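Local coordinates for protein putative isomerase YbhH (Escherichia coli, PDB 6OTV) that is probably an isomerase of the PrpF family, a member of the diaminopimelate epimerase clan, at residues E26-T29 with Q30-K33; Q79-V82 with H83-R86; P91-G94 with N95-S98; L206-T209 with G210-P214; A219-A222 with L223-R226. All coordinates share one frame; numbering follows the deposited sequence.

Five local contacts illustrate how a short run of chain can fix a helix start or a turn. Contacts 1, 3 and 5 each start a helix with a capping side chain; contacts 2 and 4 shape loops. Contact 3 lies nearest the middle of the chain and holds a phosphate, probably from the crystallisation liquor, at a site consistent with the active-site pocket; contact 2 holds another. Contacts 1 and 2 lie on the same side of the chain's centre, about 6 Å apart at their nearest atoms, and contact 2 comes equally near contact 3. Contacts 1 and 4 lie on opposite sides, their centres about 42 Å apart. Contacts 4 and 5 touch: Lys208 NZ meets Asp220 OD2 at 2.8 Å in a salt bridge.

Contact 1: E26-T29 with Q30-K33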
loop_
_atom_site.group_PDB
_atom_site.type_symbol
_atom_site.label_atom_id
_atom_site.label_comp_id
_atom_site.label_asym_id
_atom_site.label_seq_id
_atom_site.Cartn_x
_atom_site.Cartn_y
_atom_site.Cartn_z
ATOM N N GLU A 26 -25.467 -9.981 4.847
ATOM C CA GLU A 26 -24.216 -10.706 4.651
ATOM C C GLU A 26 -24.410 -11.925 3.755
ATOM O O GLU A 26 -23.472 -12.339 3.065
ATOM C CB GLU A 26 -23.635 -11.110 6.007
ATOM C CG GLU A 26 -22.223 -11.662 5.956
ATOM C CD GLU A 26 -21.627 -11.846 7.340
ATOM O OE1 GLU A 26 -22.087 -11.165 8.284
ATOM O OE2 GLU A 26 -20.701 -12.672 7.486
ATOM N N ASP A 27 -25.611 -12.499 3.739
ATOM C CA ASP A 27 -25.878 -13.653 2.890
ATOM C C ASP A 27 -25.803 -13.256 1.420
ATOM O O ASP A 27 -26.476 -12.318 0.981
ATOM C CB ASP A 27 -27.246 -14.247 3.209
ATOM C CG ASP A 27 -27.552 -15.474 2.375
ATOM O OD1 ASP A 27 -26.825 -16.481 2.511
ATOM O OD2 ASP A 27 -28.516 -15.432 1.583
ATOM N N GLN A 28 -24.980 -13.981 0.658
ATOM C CA GLN A 28 -24.710 -13.601 -0.723
ATOM C C GLN A 28 -25.946 -13.740 -1.605
ATOM O O GLN A 28 -26.136 -12.944 -2.531
ATOM C CB GLN A 28 -23.557 -14.442 -1.271
ATOM C CG GLN A 28 -23.018 -13.985 -2.613
ATOM C CD GLN A 28 -23.446 -14.888 -3.752
ATOM O OE1 GLN A 28 -24.407 -15.647 -3.630
ATOM N NE2 GLN A 28 -22.727 -14.816 -4.869
ATOM N N THR A 29 -26.795 -14.732 -1.333
ATOM C CA THR A 29 -27.984 -14.927 -2.155
ATOM C C THR A 29 -28.991 -13.804 -1.939
ATOM O O THR A 29 -29.546 -13.260 -2.901
ATOM C CB THR A 29 -28.612 -16.286 -1.851
ATOM O OG1 THR A 29 -27.655 -17.320 -2.111
ATOM C CG2 THR A 29 -29.843 -16.515 -2.717
ATOM N N GLN A 30 -29.243 -13.444 -0.678
ATOM C CA GLN A 30 -30.158 -12.342 -0.394
ATOM C C GLN A 30 -29.604 -11.020 -0.909
ATOM O O GLN A 30 -30.354 -10.186 -1.433
ATOM C CB GLN A 30 -30.433 -12.259 1.107
ATOM C CG GLN A 30 -31.122 -13.483 1.674
ATOM C CD GLN A 30 -32.472 -13.734 1.031
ATOM O OE1 GLN A 30 -33.213 -12.797 0.732
ATOM N NE2 GLN A 30 -32.795 -15.004 0.809
ATOM N N ARG A 31 -28.293 -10.809 -0.764
ATOM C CA ARG A 31 -27.680 -9.586 -1.271
ATOM C C ARG A 31 -27.874 -9.460 -2.776
ATOM O O ARG A 31 -28.245 -8.390 -3.274
ATOM C CB ARG A 31 -26.192 -9.557 -0.916
ATOM C CG ARG A 31 -25.434 -8.371 -1.496
ATOM C CD ARG A 31 -23.936 -8.468 -1.228
ATOM N NE ARG A 31 -23.335 -9.666 -1.814
ATOM C CZ ARG A 31 -22.938 -9.765 -3.081
ATOM N NH1 ARG A 31 -23.082 -8.739 -3.909
ATOM N NH2 ARG A 31 -22.399 -10.894 -3.525
ATOM N N ASP A 32 -27.646 -10.550 -3.514
ATOM C CA ASP A 32 -27.791 -10.506 -4.965
ATOM C C ASP A 32 -29.234 -10.245 -5.375
ATOM O O ASP A 32 -29.486 -9.529 -6.351
ATOM C CB ASP A 32 -27.284 -11.809 -5.582
ATOM C CG ASP A 32 -25.771 -11.897 -5.589
ATOM O OD1 ASP A 32 -25.115 -10.921 -5.165
ATOM O OD2 ASP A 32 -25.239 -12.942 -6.020
ATOM N N LYS A 33 -30.198 -10.820 -4.650
ATOM C CA LYS A 33 -31.600 -10.537 -4.945
ATOM C C LYS A 33 -31.905 -9.051 -4.795
ATOM O O LYS A 33 -32.645 -8.475 -5.599
ATOM C CB LYS A 33 -32.512 -11.364 -4.038
ATOM C CG LYS A 33 -32.703 -12.806 -4.481
ATOM C CD LYS A 33 -33.801 -13.482 -3.669
ATOM C CE LYS A 33 -34.130 -14.866 -4.212
ATOM N NZ LYS A 33 -32.964 -15.789 -4.142
#
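Asp27 and Gln30 meet at the start of helix 28-39, where Asp27 serves as the N-cap. Its OD2 accepts the backbone N-H of Gln30 at 3.1 Å, the nitrogen standing well above the carboxylate plane rather than within it. This brings the oxygen against the side chain of Gln30 as well, with Gln30 CG 3.3 Å from Asp27 OD2. The ordinary helical ladder takes over at once: Arg31 N bonds to Asp27 O at 2.9 Å, and Asp32 N and Lys33 N follow with Gln28 O and Thr29 O.

Gln28 shows what the first turn does with a longer side chain. Its CB starts away from the residues that follow, but CG, anti to the backbone N (chi1 -170°), lies at the edge of the Arg31 guanidinium, 3.3 Å from NH2 and near its plane. A bend at chi2 then swings the amide round to Asp32, and Gln28 CD comes 3.5 Å from Asp32 OD2. At the tip, NE2 also approaches that oxygen but is badly angled for a hydrogen bond. The amide and carboxylate planes stand 54° apart. Asp32 OD1 forms a salt bridge with Arg31 NH2, lying well out of the guanidinium plane so that no N-H points at it. On the neighbouring flank Thr29 and Lys33 run side by side, and Lys33 NZ ends 3.5 Å from Thr29 CG2.

Contact 2: Q79-V82 with H83-R86; sequences QVIV and HEQR. With PO4 (phosphate ion), chain J.
His83 follows Val82 at the turn beyond strand 73-80, and the two consecutive backbone N-H groups grip a phosphate, probably from the crystallisation liquor. His83 N reaches phosphate O1 at 2.9 Å, while Val82 N bonds to O3 at 3.0 Å and only weakly to O1. The His83 imidazole was modelled in two conformers; in the one described, Val82 CG1 stands over the ring face in a CH-pi contact and ND1 bonds to Asp44 OD1, both depending on that conformer.

Next comes Glu84, whose CG rests 3.8 Å from Ile81 CG2. Its carboxylate is placed against Arg86 as a salt-bridge partner, with Glu84 CD in the plane of the guanidinium at its edge, at a modelled separation too short to be trusted in detail. Gln85, the centre of an inverse gamma turn, directs the chain back.

Arg86 closes the loop twice. Its carbonyl O accepts from Ile81 N at 3.0 Å, with an N-H...O angle of 158°. Its side chain starts with CG anti to the backbone N and bends at chi3 (83°), which lays the guanidinium flat against isoleucine: Ile81 CG1 stands 3.6 Å above the guanidinium plane, over its centre, and Ile81 CD1 is 3.5 Å from Arg86 NH2. With Gln79 paired through its backbone to Asp88, the whole forms the connection of a beta-hairpin, linking strand 73-80 to the antiparallel strand 87-88.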
loop_
_atom_site.group_PDB
_atom_site.type_symbol
_atom_site.label_atom_id
_atom_site.label_comp_id
_atom_site.label_asym_id
_atom_site.label_seq_id
_atom_site.Cartn_x
_atom_site.Cartn_y
_atom_site.Cartn_z
ATOM N N GLN A 79 -21.842 -6.774 -11.464
ATOM C CA GLN A 79 -22.546 -6.570 -12.723
ATOM C C GLN A 79 -23.928 -7.203 -12.606
ATOM O O GLN A 79 -24.044 -8.409 -12.365
ATOM C CB GLN A 79 -21.769 -7.180 -13.891
ATOM C CG GLN A 79 -22.394 -6.951 -15.266
ATOM C CD GLN A 79 -22.227 -5.525 -15.762
ATOM O OE1 GLN A 79 -21.164 -4.923 -15.613
ATOM N NE2 GLN A 79 -23.281 -4.975 -16.354
ATOM N N VAL A 80 -24.969 -6.393 -12.757
ATOM C CA VAL A 80 -26.344 -6.873 -12.678
ATOM C C VAL A 80 -26.816 -7.118 -14.103
ATOM O O VAL A 80 -26.996 -6.173 -14.879
ATOM C CB VAL A 80 -27.254 -5.884 -11.938
ATOM C CG1 VAL A 80 -28.677 -6.412 -11.873
ATOM C CG2 VAL A 80 -26.722 -5.632 -10.533
ATOM N N ILE A 81 -26.999 -8.394 -14.448
ATOM C CA ILE A 81 -27.356 -8.757 -15.812
ATOM C C ILE A 81 -28.728 -8.183 -16.156
ATOM O O ILE A 81 -29.617 -8.072 -15.302
ATOM C CB ILE A 81 -27.323 -10.286 -15.975
ATOM C CG1 ILE A 81 -25.981 -10.830 -15.482
ATOM C CG2 ILE A 81 -27.537 -10.683 -17.422
ATOM C CD1 ILE A 81 -24.778 -10.233 -16.208
ATOM N N VAL A 82 -28.894 -7.795 -17.420
ATOM C CA VAL A 82 -30.116 -7.127 -17.857
ATOM C C VAL A 82 -31.191 -8.124 -18.275
ATOM O O VAL A 82 -32.311 -8.096 -17.756
ATOM C CB VAL A 82 -29.814 -6.147 -19.009
ATOM C CG1 VAL A 82 -31.112 -5.583 -19.573
ATOM C CG2 VAL A 82 -28.901 -5.025 -18.534
ATOM N N HIS A 83 -30.874 -9.024 -19.205
ATOM C CA HIS A 83 -31.890 -9.884 -19.803
ATOM C C HIS A 83 -32.215 -11.116 -18.965
ATOM O O HIS A 83 -33.126 -11.865 -19.332
ATOM C CB HIS A 83 -31.452 -10.299 -21.212
ATOM C CG HIS A 83 -31.224 -9.139 -22.132
ATOM N ND1 HIS A 83 -32.251 -8.350 -22.603
ATOM C CD2 HIS A 83 -30.085 -8.626 -22.656
ATOM C CE1 HIS A 83 -31.756 -7.403 -23.382
ATOM N NE2 HIS A 83 -30.444 -7.549 -23.430
ATOM N N GLU A 84 -31.511 -11.342 -17.859
ATOM C CA GLU A 84 -31.877 -12.392 -16.918
ATOM C C GLU A 84 -31.436 -11.990 -15.519
ATOM O O GLU A 84 -30.527 -11.175 -15.339
ATOM C CB GLU A 84 -31.272 -13.748 -17.303
ATOM C CG GLU A 84 -29.768 -13.744 -17.478
ATOM C CD GLU A 84 -29.247 -15.088 -17.944
ATOM O OE1 GLU A 84 -28.313 -15.623 -17.309
ATOM O OE2 GLU A 84 -29.784 -15.616 -18.942
ATOM N N GLN A 85 -32.101 -12.574 -14.523
ATOM C CA GLN A 85 -31.868 -12.241 -13.119
ATOM C C GLN A 85 -30.606 -12.953 -12.650
ATOM O O GLN A 85 -30.645 -14.063 -12.119
ATOM C CB GLN A 85 -33.080 -12.615 -12.273
ATOM C CG GLN A 85 -34.334 -11.812 -12.615
ATOM C CD GLN A 85 -35.508 -12.142 -11.714
ATOM O OE1 GLN A 85 -36.023 -13.259 -11.729
ATOM N NE2 GLN A 85 -35.936 -11.168 -10.920
ATOM N N ARG A 86 -29.467 -12.294 -12.849
ATOM C CA ARG A 86 -28.176 -12.844 -12.467
ATOM C C ARG A 86 -27.273 -11.701 -12.030
ATOM O O ARG A 86 -27.428 -10.562 -12.481
ATOM C CB ARG A 86 -27.535 -13.630 -13.622
ATOM C CG ARG A 86 -26.412 -14.567 -13.194
ATOM C CD ARG A 86 -25.877 -15.405 -14.355
ATOM N NE ARG A 86 -24.894 -14.687 -15.163
ATOM C CZ ARG A 86 -25.123 -14.234 -16.392
ATOM N NH1 ARG A 86 -26.303 -14.431 -16.962
ATOM N NH2 ARG A 86 -24.170 -13.591 -17.055
HETATM P P PO4 J . -26.827 -8.379 -20.438
HETATM O O1 PO4 J . -28.261 -8.836 -20.336
HETATM O O2 PO4 J . -26.692 -7.403 -21.584
HETATM O O3 PO4 J . -26.421 -7.706 -19.148
HETATM O O4 PO4 J . -25.943 -9.581 -20.677
#

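Contact 3: P91-G94 with N95-S98. With PO4 (phosphate ion), chain I.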
loop_
_atom_site.group_PDB
_atom_site.type_symbol
_atom_site.label_atom_id
_atom_site.label_comp_id
_atom_site.label_asym_id
_atom_site.label_seq_id
_atom_site.Cartn_x
_atom_site.Cartn_y
_atom_site.Cartn_z
ATOM N N PRO A 91 -15.243 -9.151 -12.531
ATOM C CA PRO A 91 -14.231 -8.174 -12.936
ATOM C C PRO A 91 -14.089 -7.021 -11.948
ATOM O O PRO A 91 -14.824 -6.889 -10.968
ATOM C CB PRO A 91 -14.761 -7.672 -14.280
ATOM C CG PRO A 91 -16.227 -7.688 -14.097
ATOM C CD PRO A 91 -16.535 -8.874 -13.194
ATOM N N ASN A 92 -13.101 -6.177 -12.234
ATOM C CA ASN A 92 -12.916 -4.897 -11.560
ATOM C C ASN A 92 -13.248 -3.812 -12.575
ATOM O O ASN A 92 -12.490 -3.594 -13.529
ATOM C CB ASN A 92 -11.490 -4.755 -11.027
ATOM C CG ASN A 92 -11.189 -3.355 -10.510
ATOM O OD1 ASN A 92 -12.092 -2.602 -10.144
ATOM N ND2 ASN A 92 -9.910 -3.004 -10.478
ATOM N N CYS A 93 -14.383 -3.147 -12.384
ATOM C CA CYS A 93 -14.824 -2.106 -13.307
ATOM C C CYS A 93 -14.085 -0.815 -12.981
ATOM O O CYS A 93 -14.308 -0.210 -11.926
ATOM C CB CYS A 93 -16.334 -1.912 -13.225
ATOM S SG CYS A 93 -16.965 -0.655 -14.355
ATOM N N GLY A 94 -13.204 -0.391 -13.890
ATOM C CA GLY A 94 -12.421 0.809 -13.665
ATOM C C GLY A 94 -13.207 2.089 -13.818
ATOM O O GLY A 94 -12.819 3.116 -13.253
ATOM N N ASN A 95 -14.307 2.053 -14.566
ATOM C CA ASN A 95 -15.118 3.252 -14.723
ATOM C C ASN A 95 -15.962 3.521 -13.483
ATOM O O ASN A 95 -16.021 4.658 -13.005
ATOM C CB ASN A 95 -15.985 3.129 -15.972
ATOM C CG ASN A 95 -15.191 3.351 -17.234
ATOM O OD1 ASN A 95 -14.990 4.489 -17.658
ATOM N ND2 ASN A 95 -14.708 2.266 -17.830
ATOM N N MET A 96 -16.617 2.490 -12.941
ATOM C CA MET A 96 -17.324 2.669 -11.676
ATOM C C MET A 96 -16.359 3.040 -10.559
ATOM O O MET A 96 -16.734 3.755 -9.622
ATOM C CB MET A 96 -18.104 1.404 -11.314
ATOM C CG MET A 96 -19.292 1.136 -12.222
ATOM S SD MET A 96 -20.644 2.305 -11.971
ATOM C CE MET A 96 -21.389 1.654 -10.478
ATOM N N LEU A 97 -15.112 2.575 -10.653
ATOM C CA LEU A 97 -14.083 2.971 -9.697
ATOM C C LEU A 97 -13.946 4.487 -9.615
ATOM O O LEU A 97 -13.597 5.021 -8.555
ATOM C CB LEU A 97 -12.754 2.328 -10.093
ATOM C CG LEU A 97 -11.512 2.551 -9.236
ATOM C CD1 LEU A 97 -11.719 2.021 -7.828
ATOM C CD2 LEU A 97 -10.323 1.880 -9.897
ATOM N N SER A 98 -14.244 5.194 -10.712
ATOM C CA SER A 98 -14.104 6.648 -10.735
ATOM C C SER A 98 -14.980 7.326 -9.691
ATOM O O SER A 98 -14.652 8.424 -9.232
ATOM C CB SER A 98 -14.446 7.194 -12.122
ATOM O OG SER A 98 -13.916 6.365 -13.138
HETATM P P PO4 I . -14.019 -1.074 -17.517
HETATM O O1 PO4 I . -14.660 -2.300 -18.128
HETATM O O2 PO4 I . -15.074 -0.226 -16.850
HETATM O O3 PO4 I . -12.976 -1.498 -16.505
HETATM O O4 PO4 I . -13.361 -0.255 -18.601
#
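Cys93 and Met96 meet at the N-terminus of helix 94-106, with Cys93 in the N-cap position. The sulfur is the cap: Met96 N donates to Cys93 SG at 3.5 Å, and the bond is nearly straight (171°). SG lies anti to its own backbone N (chi1 -179°), a placement that swings it over the first turn, where it also packs 3.6 Å from Met96 CG.

Packing is closest on the inner side. Leu97 N bonds to Cys93 O at 3.2 Å, and Leu97 CB presses to 3.3 Å from Gly94 O. Tyr75 OH gives Cys93 O a second partner, and Tyr75 of strand 73-80 also touches both Met96 and Leu97, which embeds this first turn among the surrounding strands.

The other side is polar and faces a phosphate, probably from the crystallisation liquor. Gly94 N donates to phosphate O3 at 2.8 Å, and Asn95 ND2 to O2 at 2.7 Å, whereas the bond from Asn95 N to O2 is weak. The rotation of the amide is fixed, since Asn95 OD1 accepts from Arg337 NH1 and Thr13 N. Ile279 N, at the start of helix 279-290, also bonds the phosphate, and two helix N-termini sharing one anion, with an acetate about 6 Å from the Cys93 side chain, are consistent with the interdomain active site of the diaminopimelate epimerase fold. One step further into the helix, Asn95 O accepts two donors from the same face of its plane, Ser98 N and Ser98 OG, the latter at 2.7 Å.

Contact 4: L206-T209 with G210-P214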
loop_
_atom_site.group_PDB
_atom_site.type_symbol
_atom_site.label_atom_id
_atom_site.label_comp_id
_atom_site.label_asym_id
_atom_site.label_seq_id
_atom_site.Cartn_x
_atom_site.Cartn_y
_atom_site.Cartn_z
ATOM N N LEU A 206 -3.360 -12.644 -38.061
ATOM C CA LEU A 206 -4.573 -13.441 -38.183
ATOM C C LEU A 206 -5.408 -13.027 -39.388
ATOM O O LEU A 206 -6.601 -13.338 -39.448
ATOM C CB LEU A 206 -5.402 -13.347 -36.902
ATOM C CG LEU A 206 -4.725 -13.843 -35.622
ATOM C CD1 LEU A 206 -5.722 -13.881 -34.477
ATOM C CD2 LEU A 206 -4.088 -15.214 -35.830
ATOM N N GLY A 207 -4.805 -12.325 -40.347
ATOM C CA GLY A 207 -5.517 -11.931 -41.546
ATOM C C GLY A 207 -6.497 -10.798 -41.362
ATOM O O GLY A 207 -7.420 -10.652 -42.168
ATOM N N LYS A 208 -6.322 -9.984 -40.324
ATOM C CA LYS A 208 -7.216 -8.876 -40.030
ATOM C C LYS A 208 -6.438 -7.570 -40.011
ATOM O O LYS A 208 -5.256 -7.537 -39.656
ATOM C CB LYS A 208 -7.927 -9.081 -38.683
ATOM C CG LYS A 208 -8.952 -10.198 -38.700
ATOM C CD LYS A 208 -10.038 -9.903 -39.720
ATOM C CE LYS A 208 -11.026 -11.039 -39.817
ATOM N NZ LYS A 208 -12.137 -10.736 -40.762
ATOM N N THR A 209 -7.110 -6.488 -40.411
ATOM C CA THR A 209 -6.495 -5.170 -40.298
ATOM C C THR A 209 -6.416 -4.723 -38.847
ATOM O O THR A 209 -5.468 -4.027 -38.461
ATOM C CB THR A 209 -7.281 -4.139 -41.107
ATOM O OG1 THR A 209 -8.527 -3.874 -40.449
ATOM C CG2 THR A 209 -7.555 -4.656 -42.512
ATOM N N GLY A 210 -7.390 -5.121 -38.032
ATOM C CA GLY A 210 -7.509 -4.651 -36.671
ATOM C C GLY A 210 -8.445 -3.476 -36.500
ATOM O O GLY A 210 -8.695 -3.063 -35.362
ATOM N N TYR A 211 -8.973 -2.929 -37.592
ATOM C CA TYR A 211 -9.870 -1.785 -37.533
ATOM C C TYR A 211 -11.318 -2.175 -37.788
ATOM O O TYR A 211 -12.183 -1.296 -37.880
ATOM C CB TYR A 211 -9.414 -0.713 -38.524
ATOM C CG TYR A 211 -7.945 -0.385 -38.390
ATOM C CD1 TYR A 211 -7.480 0.388 -37.331
ATOM C CD2 TYR A 211 -7.019 -0.855 -39.315
ATOM C CE1 TYR A 211 -6.138 0.685 -37.199
ATOM C CE2 TYR A 211 -5.671 -0.561 -39.192
ATOM C CZ TYR A 211 -5.238 0.208 -38.132
ATOM O OH TYR A 211 -3.903 0.504 -37.997
ATOM N N GLU A 212 -11.601 -3.472 -37.896
ATOM C CA GLU A 212 -12.960 -3.932 -38.138
ATOM C C GLU A 212 -13.851 -3.654 -36.931
ATOM O O GLU A 212 -13.384 -3.544 -35.793
ATOM C CB GLU A 212 -12.973 -5.430 -38.462
ATOM C CG GLU A 212 -12.190 -5.826 -39.715
ATOM C CD GLU A 212 -10.722 -6.118 -39.435
ATOM O OE1 GLU A 212 -10.233 -5.773 -38.337
ATOM O OE2 GLU A 212 -10.056 -6.698 -40.318
ATOM N N LEU A 213 -15.148 -3.536 -37.194
ATOM C CA LEU A 213 -16.109 -3.318 -36.126
ATOM C C LEU A 213 -16.198 -4.556 -35.233
ATOM O O LEU A 213 -15.956 -5.678 -35.687
ATOM C CB LEU A 213 -17.484 -2.994 -36.704
ATOM C CG LEU A 213 -17.602 -1.728 -37.555
ATOM C CD1 LEU A 213 -18.955 -1.673 -38.247
ATOM C CD2 LEU A 213 -17.386 -0.490 -36.703
ATOM N N PRO A 214 -16.528 -4.372 -33.952
ATOM C CA PRO A 214 -16.699 -5.537 -33.065
ATOM C C PRO A 214 -17.690 -6.565 -33.588
ATOM O O PRO A 214 -17.478 -7.771 -33.405
ATOM C CB PRO A 214 -17.178 -4.902 -31.753
ATOM C CG PRO A 214 -16.600 -3.525 -31.776
ATOM C CD PRO A 214 -16.618 -3.095 -33.220
#
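Glu212 folds back onto Thr209 so that its carboxylate receives two consecutive backbone N-H groups, and hydrogen bonds come first. Thr209 N donates to Glu212 OE2 at 3.0 Å, and Gly210 N to Glu212 OE1 at 2.9 Å. Both nitrogens come in on the syn side of their oxygens and only modestly out of the carboxylate plane, which leaves the group little freedom to rotate. A bend at chi2 (88°) turns the carboxylate back to face them. The threonine hydroxyl supplies the third bond: Tyr211 N donates to Thr209 OG1 at 3.0 Å, along an almost straight line (170°).

Van der Waals contacts set carbon against oxygen. Lys208 crosses Glu212 at about a right angle, and its CD lies 3.3 Å from Glu212 OE2. Thr209 O lies obliquely to the Tyr211 ring, 3.5 Å from Tyr211 CE2, while the ring's OH reaches out to Pro256 O.

Charge contributes more loosely. Lys208 NZ stands 4.6 Å from Glu212 OE2, beyond a salt bridge. NZ forms its salt bridge with Asp220 OD2; its positive charge may still favour the ionised form of Glu212.

The backbone turns at Gly210 with positive phi (95°), where a CB would clash with Thr209 O. The bond from Tyr211 N back to Thr209 OG1 makes this an ST turn, set in the loop that carries the chain from strand 197-202 to helix 214-219.

Contact 5: A219-A222 with L223-R226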
loop_
_atom_site.group_PDB
_atom_site.type_symbol
_atom_site.label_atom_id
_atom_site.label_comp_id
_atom_site.label_asym_id
_atom_site.label_seq_id
_atom_site.Cartn_x
_atom_site.Cartn_y
_atom_site.Cartn_z
ATOM N N ALA A 219 -18.582 -12.056 -36.117
ATOM C CA ALA A 219 -19.159 -12.896 -37.160
ATOM C C ALA A 219 -18.125 -13.834 -37.768
ATOM O O ALA A 219 -18.467 -14.946 -38.184
ATOM C CB ALA A 219 -19.791 -12.028 -38.247
ATOM N N ASP A 220 -16.863 -13.407 -37.833
ATOM C CA ASP A 220 -15.803 -14.247 -38.374
ATOM C C ASP A 220 -15.521 -15.406 -37.427
ATOM O O ASP A 220 -14.655 -15.301 -36.552
ATOM C CB ASP A 220 -14.536 -13.423 -38.613
ATOM C CG ASP A 220 -13.534 -14.129 -39.512
ATOM O OD1 ASP A 220 -13.382 -15.365 -39.405
ATOM O OD2 ASP A 220 -12.893 -13.443 -40.333
ATOM N N LYS A 221 -16.244 -16.516 -37.602
ATOM C CA LYS A 221 -16.082 -17.658 -36.708
ATOM C C LYS A 221 -14.732 -18.339 -36.897
ATOM O O LYS A 221 -14.212 -18.950 -35.956
ATOM C CB LYS A 221 -17.220 -18.656 -36.917
ATOM C CG LYS A 221 -18.339 -18.540 -35.885
ATOM C CD LYS A 221 -18.954 -17.147 -35.875
ATOM C CE LYS A 221 -19.913 -16.963 -34.706
ATOM N NZ LYS A 221 -19.220 -17.080 -33.391
ATOM N N ALA A 222 -14.150 -18.244 -38.094
ATOM C CA ALA A 222 -12.812 -18.789 -38.300
ATOM C C ALA A 222 -11.766 -17.990 -37.528
ATOM O O ALA A 222 -10.794 -18.561 -37.019
ATOM C CB ALA A 222 -12.481 -18.819 -39.791
ATOM N N LEU A 223 -11.949 -16.669 -37.427
ATOM C CA LEU A 223 -11.041 -15.850 -36.624
ATOM C C LEU A 223 -11.174 -16.175 -35.141
ATOM O O LEU A 223 -10.170 -16.315 -34.434
ATOM C CB LEU A 223 -11.310 -14.364 -36.867
ATOM C CG LEU A 223 -10.644 -13.398 -35.881
ATOM C CD1 LEU A 223 -9.125 -13.439 -36.012
ATOM C CD2 LEU A 223 -11.168 -11.982 -36.066
ATOM N N LEU A 224 -12.413 -16.293 -34.652
ATOM C CA LEU A 224 -12.629 -16.611 -33.245
ATOM C C LEU A 224 -12.046 -17.969 -32.882
ATOM O O LEU A 224 -11.630 -18.180 -31.738
ATOM C CB LEU A 224 -14.123 -16.566 -32.922
ATOM C CG LEU A 224 -14.837 -15.246 -33.219
ATOM C CD1 LEU A 224 -16.293 -15.319 -32.781
ATOM C CD2 LEU A 224 -14.128 -14.075 -32.549
ATOM N N ALA A 225 -12.004 -18.897 -33.839
ATOM C CA ALA A 225 -11.371 -20.186 -33.585
ATOM C C ALA A 225 -9.857 -20.044 -33.486
ATOM O O ALA A 225 -9.233 -20.608 -32.580
ATOM C CB ALA A 225 -11.748 -21.183 -34.680
ATOM N N ARG A 226 -9.249 -19.292 -34.410
ATOM C CA ARG A 226 -7.808 -19.072 -34.352
ATOM C C ARG A 226 -7.404 -18.325 -33.089
ATOM O O ARG A 226 -6.331 -18.584 -32.531
ATOM C CB ARG A 226 -7.339 -18.313 -35.594
ATOM C CG ARG A 226 -7.042 -19.205 -36.786
ATOM C CD ARG A 226 -6.432 -18.419 -37.937
ATOM N NE ARG A 226 -5.754 -19.293 -38.893
ATOM C CZ ARG A 226 -6.349 -19.891 -39.921
ATOM N NH1 ARG A 226 -7.645 -19.714 -40.136
ATOM N NH2 ARG A 226 -5.648 -20.668 -40.737
#
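Asp220 and Leu223 define the first turn of helix 221-237, with Asp220 as N-cap. The aspartate holds CG anti to its backbone N (chi1 -164°), which carries the carboxylate forward over the turn: OD1 accepts from Leu223 N at 2.8 Å, the donor lying far above the carboxylate plane (52°). The two side chains cross at about a right angle, and Leu223 CB comes 3.4 Å from Asp220 OD1. With OD1 engaged by the helix, OD2 forms a salt bridge with Lys208 NZ.

Leu224 places its CG beside the backbone N (chi1 -57°). That choice brings Leu224 CG to 3.3 Å from Asp220 O, the same carbonyl that takes Leu224 N at 3.1 Å in its own plane. Lys221 is less regular: its first torsion falls away from a staggered value, and bends at chi2 and chi4 curl the chain over until NZ sits 3.5 Å from Leu224 CD1. Arg226, by contrast, is extended from CG to NE and touches the preceding turn near its root, CB lying 3.7 Å from Ala222 O. Backbone bonds from Ala225 N and Arg226 N to Lys221 O and Ala222 O carry the helix on.

Helix 214-219 ends just before Asp220, which therefore joins two helices. On the flanks, Leu223 packs on Leu206 and Lys208 of the loop after strand 197-202, and Leu224 on Phe268, just beyond strand 263-267.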